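Local coordinates for protein cellobiose 2-epimerase (Caldibacillus thermoamylovorans, PDB 5ZHB) that catalyses the 2-epimerization of the reducing-end sugar of cellobiose and probably of related disaccharides, interconverting its glucose and mannose forms, at residues A[245-259]-A[272-284]. Residues are numbered along the deposited sequence; the frame is centred on the assembly and turned at random.
Sequences YGHDIEASWLIDDAL and MVIDIAYNIEKKG
An antiparallel helical hairpin of the (α/α)6-barrel, the fold of the GlcNAc 2-epimerase family, joins 245-259 to 272-284: the short axes approach to 8.6 Å with 156° between their directions. V273 is a knob in the hole formed by S252, I255, D256 and L259, both its methyls lying against the carbonyl oxygen of S252. At this point the backbones come closest, CA of S252 to CA of V273 at 4.6 Å. With OG anti to the backbone N, the S252 hydroxyl reaches across and donates to V273 O at 2.8 Å; the C=O...OG angle is 124° and the donor is tilted 29° from the carbonyl plane. That oxygen also takes a weak helical bond from A277 N.

One turn on, I276 CG2 presses on D248 O at 3.2 Å, while I280 CD1 meets D248 CB at 3.6 Å and lies at the edge of the Y245 ring. G284 CA sits over one face of that ring, 4.0 Å from its centroid, a CH-pi contact ending the hairpin interface. A water links D248 OD2 to N279 ND2; the same carboxylate oxygen accepts from L228 N.

Helix 183-199 flanks 245-259 through H247 and E250, and helix 306-323 touches both segments, I249 on F316 and A277 on A319, with K322 salt-bridged to D256. Strand 242-244 leads directly into Y245.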
loop_
_atom_site.group_PDB
_atom_site.type_symbol
_atom_site.label_atom_id
_atom_site.label_comp_id
_atom_site.label_asym_id
_atom_site.label_seq_id
_atom_site.Cartn_x
_atom_site.Cartn_y
_atom_site.Cartn_z
ATOM N N TYR A 245 12.959 -5.002 1.632
ATOM C CA TYR A 245 13.166 -4.288 2.878
ATOM C C TYR A 245 11.948 -3.431 3.151
ATOM O O TYR A 245 11.508 -3.252 4.293
ATOM C CB TYR A 245 14.430 -3.418 2.804
ATOM C CG TYR A 245 15.730 -4.183 2.566
ATOM C CD1 TYR A 245 16.305 -4.981 3.562
ATOM C CD2 TYR A 245 16.414 -4.072 1.362
ATOM C CE1 TYR A 245 17.510 -5.646 3.352
ATOM C CE2 TYR A 245 17.598 -4.757 1.125
ATOM C CZ TYR A 245 18.158 -5.539 2.131
ATOM O OH TYR A 245 19.328 -6.192 1.856
ATOM N N GLY A 246 11.392 -2.901 2.061
ATOM C CA GLY A 246 10.247 -2.019 2.187
ATOM C C GLY A 246 9.001 -2.741 2.662
ATOM O O GLY A 246 8.264 -2.202 3.490
ATOM N N HIS A 247 8.742 -3.952 2.133
ATOM C CA HIS A 247 7.616 -4.732 2.608
ATOM C C HIS A 247 7.744 -5.042 4.100
ATOM O O HIS A 247 6.778 -4.972 4.848
ATOM C CB HIS A 247 7.427 -6.050 1.853
ATOM C CG HIS A 247 6.810 -5.907 0.510
ATOM N ND1 HIS A 247 7.594 -5.810 -0.629
ATOM C CD2 HIS A 247 5.531 -5.927 0.113
ATOM C CE1 HIS A 247 6.784 -5.700 -1.685
ATOM N NE2 HIS A 247 5.536 -5.779 -1.257
ATOM N N ASP A 248 8.939 -5.413 4.540
ATOM C CA ASP A 248 9.106 -5.780 5.947
ATOM C C ASP A 248 8.729 -4.644 6.886
ATOM O O ASP A 248 7.998 -4.835 7.839
ATOM C CB ASP A 248 10.524 -6.273 6.168
ATOM C CG ASP A 248 10.800 -7.656 5.601
ATOM O OD1 ASP A 248 10.191 -7.995 4.561
ATOM O OD2 ASP A 248 11.608 -8.387 6.204
ATOM N N ILE A 249 9.281 -3.445 6.648
ATOM C CA ILE A 249 9.105 -2.357 7.582
ATOM C C ILE A 249 7.671 -1.838 7.500
ATOM O O ILE A 249 7.088 -1.446 8.512
ATOM C CB ILE A 249 10.195 -1.282 7.393
ATOM C CG1 ILE A 249 10.189 -0.294 8.542
ATOM C CG2 ILE A 249 10.117 -0.577 6.030
ATOM C CD1 ILE A 249 10.352 -0.942 9.908
ATOM N N GLU A 250 7.078 -1.886 6.297
ATOM C CA GLU A 250 5.662 -1.606 6.141
ATOM C C GLU A 250 4.828 -2.592 6.961
ATOM O O GLU A 250 3.961 -2.173 7.711
ATOM C CB GLU A 250 5.317 -1.715 4.653
ATOM C CG GLU A 250 3.842 -1.434 4.357
ATOM C CD GLU A 250 3.474 -1.613 2.882
ATOM O OE1 GLU A 250 4.156 -2.395 2.176
ATOM O OE2 GLU A 250 2.512 -0.945 2.437
ATOM N N ALA A 251 5.074 -3.894 6.782
ATOM C CA ALA A 251 4.345 -4.933 7.488
ATOM C C ALA A 251 4.450 -4.772 9.004
ATOM O O ALA A 251 3.462 -4.951 9.711
ATOM C CB ALA A 251 4.879 -6.289 7.086
ATOM N N SER A 252 5.652 -4.406 9.478
ATOM C CA SER A 252 5.857 -4.183 10.903
ATOM C C SER A 252 4.744 -3.309 11.458
ATOM O O SER A 252 4.091 -3.688 12.414
ATOM C CB SER A 252 7.209 -3.591 11.182
ATOM O OG SER A 252 7.344 -3.249 12.550
ATOM N N TRP A 253 4.505 -2.128 10.871
ATOM C CA TRP A 253 3.571 -1.206 11.490
ATOM C C TRP A 253 2.126 -1.479 11.083
ATOM O O TRP A 253 1.224 -1.223 11.882
ATOM C CB TRP A 253 3.975 0.247 11.248
ATOM C CG TRP A 253 3.685 0.810 9.885
ATOM C CD1 TRP A 253 4.516 0.829 8.811
ATOM C CD2 TRP A 253 2.490 1.499 9.480
ATOM N NE1 TRP A 253 3.900 1.422 7.743
ATOM C CE2 TRP A 253 2.669 1.863 8.131
ATOM C CE3 TRP A 253 1.298 1.844 10.111
ATOM C CZ2 TRP A 253 1.698 2.564 7.423
ATOM C CZ3 TRP A 253 0.324 2.525 9.406
ATOM C CH2 TRP A 253 0.548 2.919 8.091
ATOM N N LEU A 254 1.913 -2.052 9.893
ATOM C CA LEU A 254 0.570 -2.502 9.517
ATOM C C LEU A 254 0.095 -3.673 10.387
ATOM O O LEU A 254 -1.038 -3.668 10.840
ATOM C CB LEU A 254 0.481 -2.863 8.039
ATOM C CG LEU A 254 0.634 -1.700 7.046
ATOM C CD1 LEU A 254 0.518 -2.217 5.633
ATOM C CD2 LEU A 254 -0.364 -0.569 7.269
ATOM N N ILE A 255 0.941 -4.674 10.626
ATOM C CA ILE A 255 0.549 -5.744 11.548
ATOM C C ILE A 255 0.244 -5.133 12.918
ATOM O O ILE A 255 -0.773 -5.455 13.571
ATOM C CB ILE A 255 1.621 -6.848 11.590
ATOM C CG1 ILE A 255 1.678 -7.605 10.263
ATOM C CG2 ILE A 255 1.402 -7.798 12.776
ATOM C CD1 ILE A 255 2.959 -8.384 10.028
ATOM N N ASP A 256 1.083 -4.176 13.350
ATOM C CA ASP A 256 0.868 -3.563 14.655
ATOM C C ASP A 256 -0.491 -2.870 14.714
ATOM O O ASP A 256 -1.227 -2.987 15.695
ATOM C CB ASP A 256 1.953 -2.554 15.008
ATOM C CG ASP A 256 2.142 -2.336 16.503
ATOM O OD1 ASP A 256 1.689 -3.197 17.275
ATOM O OD2 ASP A 256 2.700 -1.295 16.876
ATOM N N ASP A 257 -0.852 -2.151 13.643
ATOM C CA ASP A 257 -2.168 -1.554 13.593
ATOM C C ASP A 257 -3.245 -2.620 13.695
ATOM O O ASP A 257 -4.279 -2.371 14.312
ATOM C CB ASP A 257 -2.410 -0.736 12.336
ATOM C CG ASP A 257 -2.124 0.742 12.471
ATOM O OD1 ASP A 257 -1.482 1.141 13.465
ATOM O OD2 ASP A 257 -2.598 1.473 11.605
ATOM N N ALA A 258 -3.010 -3.793 13.100
ATOM C CA ALA A 258 -4.005 -4.864 13.149
ATOM C C ALA A 258 -4.147 -5.370 14.598
ATOM O O ALA A 258 -5.260 -5.539 15.114
ATOM C CB ALA A 258 -3.609 -5.979 12.204
ATOM N N LEU A 259 -2.999 -5.532 15.263
ATOM C CA LEU A 259 -2.961 -5.828 16.691
ATOM C C LEU A 259 -3.752 -4.813 17.511
ATOM O O LEU A 259 -4.558 -5.215 18.354
ATOM C CB LEU A 259 -1.513 -5.945 17.151
ATOM C CG LEU A 259 -0.723 -7.116 16.578
ATOM C CD1 LEU A 259 0.715 -7.055 17.097
ATOM C CD2 LEU A 259 -1.372 -8.450 16.867
ATOM N N MET A 272 7.402 -9.779 17.156
ATOM C CA MET A 272 7.660 -9.811 15.726
ATOM C C MET A 272 7.718 -8.377 15.177
ATOM O O MET A 272 8.642 -8.054 14.460
ATOM C CB MET A 272 6.629 -10.660 14.961
ATOM C CG MET A 272 6.751 -10.551 13.442
ATOM S SD MET A 272 5.517 -11.582 12.617
ATOM C CE MET A 272 3.997 -10.855 13.218
ATOM N N VAL A 273 6.743 -7.539 15.504
ATOM C CA VAL A 273 6.707 -6.168 15.020
ATOM C C VAL A 273 8.036 -5.469 15.316
ATOM O O VAL A 273 8.620 -4.807 14.453
ATOM C CB VAL A 273 5.481 -5.480 15.647
ATOM C CG1 VAL A 273 5.528 -3.949 15.537
ATOM C CG2 VAL A 273 4.194 -6.012 15.017
ATOM N N ILE A 274 8.550 -5.681 16.545
ATOM C CA ILE A 274 9.709 -4.952 17.012
ATOM C C ILE A 274 10.948 -5.503 16.328
ATOM O O ILE A 274 11.756 -4.736 15.824
ATOM C CB ILE A 274 9.772 -4.997 18.555
ATOM C CG1 ILE A 274 8.608 -4.252 19.165
ATOM C CG2 ILE A 274 11.100 -4.460 19.098
ATOM C CD1 ILE A 274 8.301 -4.652 20.605
ATOM N N ASP A 275 11.052 -6.842 16.242
ATOM C CA ASP A 275 12.236 -7.495 15.698
ATOM C C ASP A 275 12.430 -7.185 14.210
ATOM O O ASP A 275 13.560 -7.023 13.732
ATOM C CB ASP A 275 12.189 -8.989 15.997
ATOM C CG ASP A 275 12.354 -9.357 17.476
ATOM O OD1 ASP A 275 12.701 -8.460 18.277
ATOM O OD2 ASP A 275 12.086 -10.515 17.817
ATOM N N ILE A 276 11.322 -7.132 13.458
ATOM C CA ILE A 276 11.400 -6.730 12.065
ATOM C C ILE A 276 12.011 -5.325 11.981
ATOM O O ILE A 276 12.919 -5.085 11.194
ATOM C CB ILE A 276 10.018 -6.815 11.380
ATOM C CG1 ILE A 276 9.509 -8.276 11.233
ATOM C CG2 ILE A 276 10.020 -6.107 10.024
ATOM C CD1 ILE A 276 8.006 -8.349 11.019
ATOM N N ALA A 277 11.523 -4.385 12.788
ATOM C CA ALA A 277 11.988 -3.007 12.698
ATOM C C ALA A 277 13.483 -2.894 13.005
ATOM O O ALA A 277 14.245 -2.263 12.263
ATOM C CB ALA A 277 11.142 -2.129 13.569
ATOM N N TYR A 278 13.944 -3.624 14.037
ATOM C CA TYR A 278 15.368 -3.684 14.326
ATOM C C TYR A 278 16.120 -4.279 13.149
ATOM O O TYR A 278 17.216 -3.825 12.791
ATOM C CB TYR A 278 15.680 -4.467 15.603
ATOM C CG TYR A 278 15.557 -3.598 16.840
ATOM C CD1 TYR A 278 16.494 -2.591 17.077
ATOM C CD2 TYR A 278 14.541 -3.774 17.767
ATOM C CE1 TYR A 278 16.412 -1.787 18.199
ATOM C CE2 TYR A 278 14.464 -2.984 18.910
ATOM C CZ TYR A 278 15.402 -1.987 19.117
ATOM O OH TYR A 278 15.382 -1.145 20.189
ATOM N N ASN A 279 15.549 -5.332 12.564
ATOM C CA ASN A 279 16.227 -6.042 11.501
ATOM C C ASN A 279 16.465 -5.102 10.314
ATOM O O ASN A 279 17.533 -5.112 9.671
ATOM C CB ASN A 279 15.430 -7.294 11.113
ATOM C CG ASN A 279 16.215 -8.205 10.211
ATOM O OD1 ASN A 279 17.343 -8.588 10.550
ATOM N ND2 ASN A 279 15.707 -8.472 9.019
ATOM N N ILE A 280 15.428 -4.318 9.970
ATOM C CA ILE A 280 15.524 -3.503 8.769
ATOM C C ILE A 280 16.408 -2.286 9.056
ATOM O O ILE A 280 17.124 -1.850 8.163
ATOM C CB ILE A 280 14.132 -3.141 8.207
ATOM C CG1 ILE A 280 13.327 -4.415 7.843
ATOM C CG2 ILE A 280 14.289 -2.191 7.024
ATOM C CD1 ILE A 280 13.962 -5.286 6.776
ATOM N N GLU A 281 16.385 -1.769 10.290
ATOM C CA GLU A 281 17.282 -0.679 10.680
ATOM C C GLU A 281 18.729 -1.127 10.455
ATOM O O GLU A 281 19.552 -0.364 9.952
ATOM C CB GLU A 281 16.943 -0.176 12.084
ATOM C CG GLU A 281 17.696 1.071 12.564
ATOM C CD GLU A 281 19.202 0.929 12.840
ATOM O OE1 GLU A 281 19.945 1.923 12.875
ATOM O OE2 GLU A 281 19.657 -0.200 13.018
ATOM N N LYS A 282 19.030 -2.395 10.784
ATOM C CA LYS A 282 20.392 -2.899 10.721
ATOM C C LYS A 282 20.757 -3.367 9.319
ATOM O O LYS A 282 21.909 -3.256 8.909
ATOM C CB LYS A 282 20.583 -4.087 11.678
ATOM C CG LYS A 282 21.987 -4.700 11.708
ATOM C CD LYS A 282 22.045 -6.040 12.434
ATOM C CE LYS A 282 21.468 -5.974 13.813
ATOM N NZ LYS A 282 21.557 -7.247 14.535
ATOM N N LYS A 283 19.803 -3.951 8.590
ATOM C CA LYS A 283 20.160 -4.632 7.358
ATOM C C LYS A 283 19.766 -3.852 6.101
ATOM O O LYS A 283 20.390 -4.051 5.060
ATOM C CB LYS A 283 19.550 -6.034 7.421
ATOM C CG LYS A 283 20.191 -6.920 8.517
ATOM C CD LYS A 283 19.663 -8.344 8.513
ATOM C CE LYS A 283 20.238 -9.208 9.604
ATOM N NZ LYS A 283 19.417 -10.415 9.702
ATOM N N GLY A 284 18.775 -2.954 6.196
ATOM C CA GLY A 284 18.234 -2.265 5.030
ATOM C C GLY A 284 18.782 -0.848 4.826
ATOM O O GLY A 284 18.799 -0.361 3.701
HETATM O O HOH W 1 12.915 -7.917 8.595
#